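Local structure of endonuclease and methylase LlaGI (Lactococcus lactis, 5FFJ) at residues 1183-1192 / 1256-1264. The protein probably recognises and methylates a specific DNA sequence, while the full-length Type ISP enzyme, with the nuclease deleted here, probably cleaves unmodified DNA after ATP-driven translocation. Sequence-based numbering, arbitrary orientation.
Sequences ISGQGDKADF and DLKKDLPRI. With nucleotides of chain B.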
loop_
_atom_site.group_PDB
_atom_site.type_symbol
_atom_site.label_atom_id
_atom_site.label_comp_id
_atom_site.label_asym_id
_atom_site.label_seq_id
_atom_site.Cartn_x
_atom_site.Cartn_y
_atom_site.Cartn_z
ATOM N N ILE A 1183 -7.826 20.340 26.320
ATOM C CA ILE A 1183 -8.632 21.016 25.310
ATOM C C ILE A 1183 -8.252 20.567 23.905
ATOM O O ILE A 1183 -7.126 20.118 23.671
ATOM C CB ILE A 1183 -8.473 22.550 25.389
ATOM C CG1 ILE A 1183 -6.989 22.930 25.362
ATOM C CG2 ILE A 1183 -9.150 23.100 26.642
ATOM C CD1 ILE A 1183 -6.736 24.413 25.190
ATOM N N SER A 1184 -9.194 20.690 22.973
ATOM C CA SER A 1184 -8.890 20.502 21.562
ATOM C C SER A 1184 -7.801 21.505 21.204
ATOM O O SER A 1184 -7.783 22.617 21.736
ATOM C CB SER A 1184 -10.133 20.699 20.685
ATOM O OG SER A 1184 -11.258 20.017 21.208
ATOM N N GLY A 1185 -6.893 21.114 20.316
ATOM C CA GLY A 1185 -5.738 21.935 20.007
ATOM C C GLY A 1185 -5.646 22.349 18.555
ATOM O O GLY A 1185 -5.724 21.517 17.656
ATOM N N GLN A 1186 -5.540 23.660 18.358
ATOM C CA GLN A 1186 -4.969 24.267 17.160
ATOM C C GLN A 1186 -5.160 23.469 15.854
ATOM O O GLN A 1186 -4.227 22.850 15.341
ATOM C CB GLN A 1186 -3.474 24.521 17.428
ATOM C CG GLN A 1186 -3.088 25.999 17.504
ATOM C CD GLN A 1186 -1.819 26.241 18.306
ATOM O OE1 GLN A 1186 -1.626 25.659 19.375
ATOM N NE2 GLN A 1186 -0.951 27.108 17.795
ATOM N N GLY A 1187 -6.387 23.468 15.337
ATOM C CA GLY A 1187 -6.650 22.962 14.000
ATOM C C GLY A 1187 -7.329 21.603 13.905
ATOM O O GLY A 1187 -7.161 20.901 12.907
ATOM N N ASP A 1188 -8.092 21.233 14.931
ATOM C CA ASP A 1188 -8.999 20.090 14.844
ATOM C C ASP A 1188 -10.160 20.500 13.969
ATOM O O ASP A 1188 -10.625 21.637 14.047
ATOM C CB ASP A 1188 -9.525 19.661 16.218
ATOM C CG ASP A 1188 -8.763 18.484 16.814
ATOM O OD1 ASP A 1188 -8.335 17.588 16.056
ATOM O OD2 ASP A 1188 -8.617 18.450 18.054
ATOM N N LYS A 1189 -10.640 19.573 13.154
ATOM C CA LYS A 1189 -11.794 19.834 12.313
ATOM C C LYS A 1189 -13.081 19.587 13.090
ATOM O O LYS A 1189 -14.115 20.188 12.804
ATOM C CB LYS A 1189 -11.751 18.962 11.061
ATOM C CG LYS A 1189 -10.515 19.176 10.198
ATOM C CD LYS A 1189 -10.668 18.505 8.845
ATOM C CE LYS A 1189 -9.472 18.793 7.961
ATOM N NZ LYS A 1189 -9.683 18.398 6.539
ATOM N N ALA A 1190 -13.013 18.700 14.079
ATOM C CA ALA A 1190 -14.154 18.442 14.946
ATOM C C ALA A 1190 -14.419 19.651 15.835
ATOM O O ALA A 1190 -13.563 20.524 15.973
ATOM C CB ALA A 1190 -13.909 17.206 15.791
ATOM N N ASP A 1191 -15.606 19.700 16.431
ATOM C CA ASP A 1191 -15.979 20.814 17.297
ATOM C C ASP A 1191 -15.110 20.866 18.548
ATOM O O ASP A 1191 -14.631 19.840 19.033
ATOM C CB ASP A 1191 -17.452 20.712 17.694
ATOM C CG ASP A 1191 -18.380 20.731 16.496
ATOM O OD1 ASP A 1191 -17.977 21.253 15.435
ATOM O OD2 ASP A 1191 -19.515 20.223 16.617
ATOM N N PHE A 1192 -14.919 22.074 19.070
ATOM C CA PHE A 1192 -14.094 22.283 20.252
ATOM C C PHE A 1192 -14.709 21.626 21.485
ATOM O O PHE A 1192 -15.905 21.756 21.738
ATOM C CB PHE A 1192 -13.895 23.782 20.502
ATOM C CG PHE A 1192 -13.074 24.090 21.722
ATOM C CD1 PHE A 1192 -11.693 24.150 21.647
ATOM C CD2 PHE A 1192 -13.683 24.319 22.945
ATOM C CE1 PHE A 1192 -10.936 24.433 22.767
ATOM C CE2 PHE A 1192 -12.929 24.601 24.070
ATOM C CZ PHE A 1192 -11.554 24.658 23.980
ATOM N N ASP A 1256 -11.908 30.636 16.009
ATOM C CA ASP A 1256 -10.797 30.998 16.882
ATOM C C ASP A 1256 -10.448 29.845 17.814
ATOM O O ASP A 1256 -9.299 29.697 18.228
ATOM C CB ASP A 1256 -11.129 32.249 17.696
ATOM C CG ASP A 1256 -11.113 33.512 16.858
ATOM O OD1 ASP A 1256 -12.125 33.792 16.178
ATOM O OD2 ASP A 1256 -10.088 34.227 16.881
ATOM N N LEU A 1257 -11.446 29.031 18.146
ATOM C CA LEU A 1257 -11.229 27.870 18.998
ATOM C C LEU A 1257 -10.491 26.775 18.233
ATOM O O LEU A 1257 -9.753 25.981 18.820
ATOM C CB LEU A 1257 -12.560 27.339 19.533
ATOM C CG LEU A 1257 -13.220 28.138 20.656
ATOM C CD1 LEU A 1257 -14.584 27.542 20.986
ATOM C CD2 LEU A 1257 -12.337 28.170 21.894
ATOM N N LYS A 1258 -10.692 26.740 16.919
ATOM C CA LYS A 1258 -10.004 25.780 16.064
ATOM C C LYS A 1258 -8.577 26.218 15.761
ATOM O O LYS A 1258 -7.644 25.421 15.843
ATOM C CB LYS A 1258 -10.760 25.587 14.744
ATOM C CG LYS A 1258 -9.930 24.895 13.654
ATOM C CD LYS A 1258 -10.682 24.737 12.345
ATOM C CE LYS A 1258 -9.763 24.153 11.286
ATOM N NZ LYS A 1258 -10.453 23.946 9.992
ATOM N N LYS A 1259 -8.415 27.488 15.409
ATOM C CA LYS A 1259 -7.188 27.950 14.774
ATOM C C LYS A 1259 -6.168 28.544 15.744
ATOM O O LYS A 1259 -5.069 28.920 15.336
ATOM C CB LYS A 1259 -7.533 28.972 13.688
ATOM C CG LYS A 1259 -8.302 28.363 12.527
ATOM C CD LYS A 1259 -8.552 29.358 11.414
ATOM C CE LYS A 1259 -8.840 28.633 10.112
ATOM N NZ LYS A 1259 -9.593 29.474 9.148
ATOM N N ASP A 1260 -6.515 28.614 17.025
ATOM C CA ASP A 1260 -5.566 29.083 18.032
ATOM C C ASP A 1260 -6.060 28.783 19.442
ATOM O O ASP A 1260 -7.232 28.477 19.656
ATOM C CB ASP A 1260 -5.309 30.587 17.864
ATOM C CG ASP A 1260 -4.088 31.068 18.634
ATOM O OD1 ASP A 1260 -4.005 30.821 19.857
ATOM O OD2 ASP A 1260 -3.204 31.692 18.011
ATOM N N LEU A 1261 -5.137 28.854 20.394
ATOM C CA LEU A 1261 -5.440 28.628 21.803
ATOM C C LEU A 1261 -6.548 29.570 22.265
ATOM O O LEU A 1261 -6.538 30.748 21.905
ATOM C CB LEU A 1261 -4.177 28.834 22.640
ATOM C CG LEU A 1261 -4.039 28.130 23.989
ATOM C CD1 LEU A 1261 -4.170 26.625 23.846
ATOM C CD2 LEU A 1261 -2.691 28.486 24.596
ATOM N N PRO A 1262 -7.509 29.059 23.060
ATOM C CA PRO A 1262 -8.664 29.871 23.466
ATOM C C PRO A 1262 -8.307 31.175 24.172
ATOM O O PRO A 1262 -7.237 31.298 24.766
ATOM C CB PRO A 1262 -9.424 28.949 24.426
ATOM C CG PRO A 1262 -9.032 27.582 24.027
ATOM C CD PRO A 1262 -7.617 27.676 23.560
ATOM N N ARG A 1263 -9.219 32.139 24.087
ATOM C CA ARG A 1263 -9.128 33.385 24.836
ATOM C C ARG A 1263 -10.408 33.559 25.641
ATOM O O ARG A 1263 -11.506 33.517 25.090
ATOM C CB ARG A 1263 -8.920 34.581 23.906
ATOM C CG ARG A 1263 -7.720 34.449 22.983
ATOM C CD ARG A 1263 -7.455 35.731 22.211
ATOM N NE ARG A 1263 -6.032 36.075 22.211
ATOM C CZ ARG A 1263 -5.482 37.067 22.910
ATOM N NH1 ARG A 1263 -6.222 37.856 23.683
ATOM N NH2 ARG A 1263 -4.176 37.279 22.832
ATOM N N ILE A 1264 -10.257 33.750 26.947
ATOM C CA ILE A 1264 -11.397 33.844 27.849
ATOM C C ILE A 1264 -11.820 35.300 28.052
ATOM O O ILE A 1264 -10.999 36.132 28.444
ATOM C CB ILE A 1264 -11.070 33.203 29.213
ATOM C CG1 ILE A 1264 -11.292 31.693 29.159
ATOM C CG2 ILE A 1264 -11.948 33.784 30.321
ATOM C CD1 ILE A 1264 -10.548 30.986 28.054
ATOM P P DT B 8 0.725 24.125 15.070
ATOM O OP1 DT B 8 0.716 25.463 14.437
ATOM O OP2 DT B 8 -0.110 23.889 16.269
ATOM O "O5'" DT B 8 0.321 23.027 13.976
ATOM C "C5'" DT B 8 1.198 22.750 12.877
ATOM C "C4'" DT B 8 0.730 21.534 12.092
ATOM O "O4'" DT B 8 1.445 20.344 12.562
ATOM C "C3'" DT B 8 -0.747 21.191 12.249
ATOM O "O3'" DT B 8 -1.255 20.572 11.068
ATOM C "C2'" DT B 8 -0.709 20.235 13.428
ATOM C "C1'" DT B 8 0.506 19.401 13.060
ATOM N N1 DT B 8 1.132 18.616 14.196
ATOM C C2 DT B 8 1.887 17.501 13.900
ATOM O O2 DT B 8 2.083 17.108 12.765
ATOM N N3 DT B 8 2.417 16.861 14.984
ATOM C C4 DT B 8 2.272 17.203 16.306
ATOM O O4 DT B 8 2.793 16.553 17.199
ATOM C C5 DT B 8 1.461 18.376 16.558
ATOM C C7 DT B 8 1.220 18.854 17.966
ATOM C C6 DT B 8 0.937 19.018 15.504
#
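Phe1192 and Leu1257 join a beta hairpin to a helix end in the C-terminal specificity domain, beside bound DNA. The hairpin connects the antiparallel strands 1180-1184 and 1194-1197; helix 1254-1259 ends against it. CG of Phe1192 is anti to the backbone N (chi1 179°), which carries the ring to the helix, where Leu1257 covers one face. From the base outward, Phe1192 CB meets CB and CD1 of Leu1257. CG touches Leu1257 CD1 at 3.8 Å, and CD2 meets the same methyl. On the other branch of the ring, CD1 lies near Leu1257 CB and O. CE1 reaches both Leu1257 CD2 and Pro1262 CG. At the tip, CZ packs on Pro1262 CG at 3.9 Å. Leu1257 CD2 makes a CH-pi contact 3.9 Å from the centroid of the Phe1192 ring, almost on the ring normal. With an alanine at Phe1192, a gap would probably open between hairpin and helix end, leaving Leu1257 CD2 and Pro1262 CG without a partner there. Nearby, Ile1183 CD1 fits against Leu1261 CD1 at 3.6 Å and also meets Pro1262 CD. The backbones join where Gly1187 N donates to Lys1258 O; the modelled bond is too short for its exact length to be relied on. The Lys1258 chain passes Asp1188 O from CB to CE, with CG nearest at 3.4 Å. Extended beyond CG, with chi2 -179°, it carries NZ onward to a salt bridge with Asp927. Lys1259 NZ pairs with the same carboxylate group. Gln1186 faces the DNA backbone as well as the helix end. Its CG lies 4.0 Å from Asp1260 CA, while its CD comes within van der Waals range of phosphate oxygen OP2 of DT8 of chain B, at 3.5 Å.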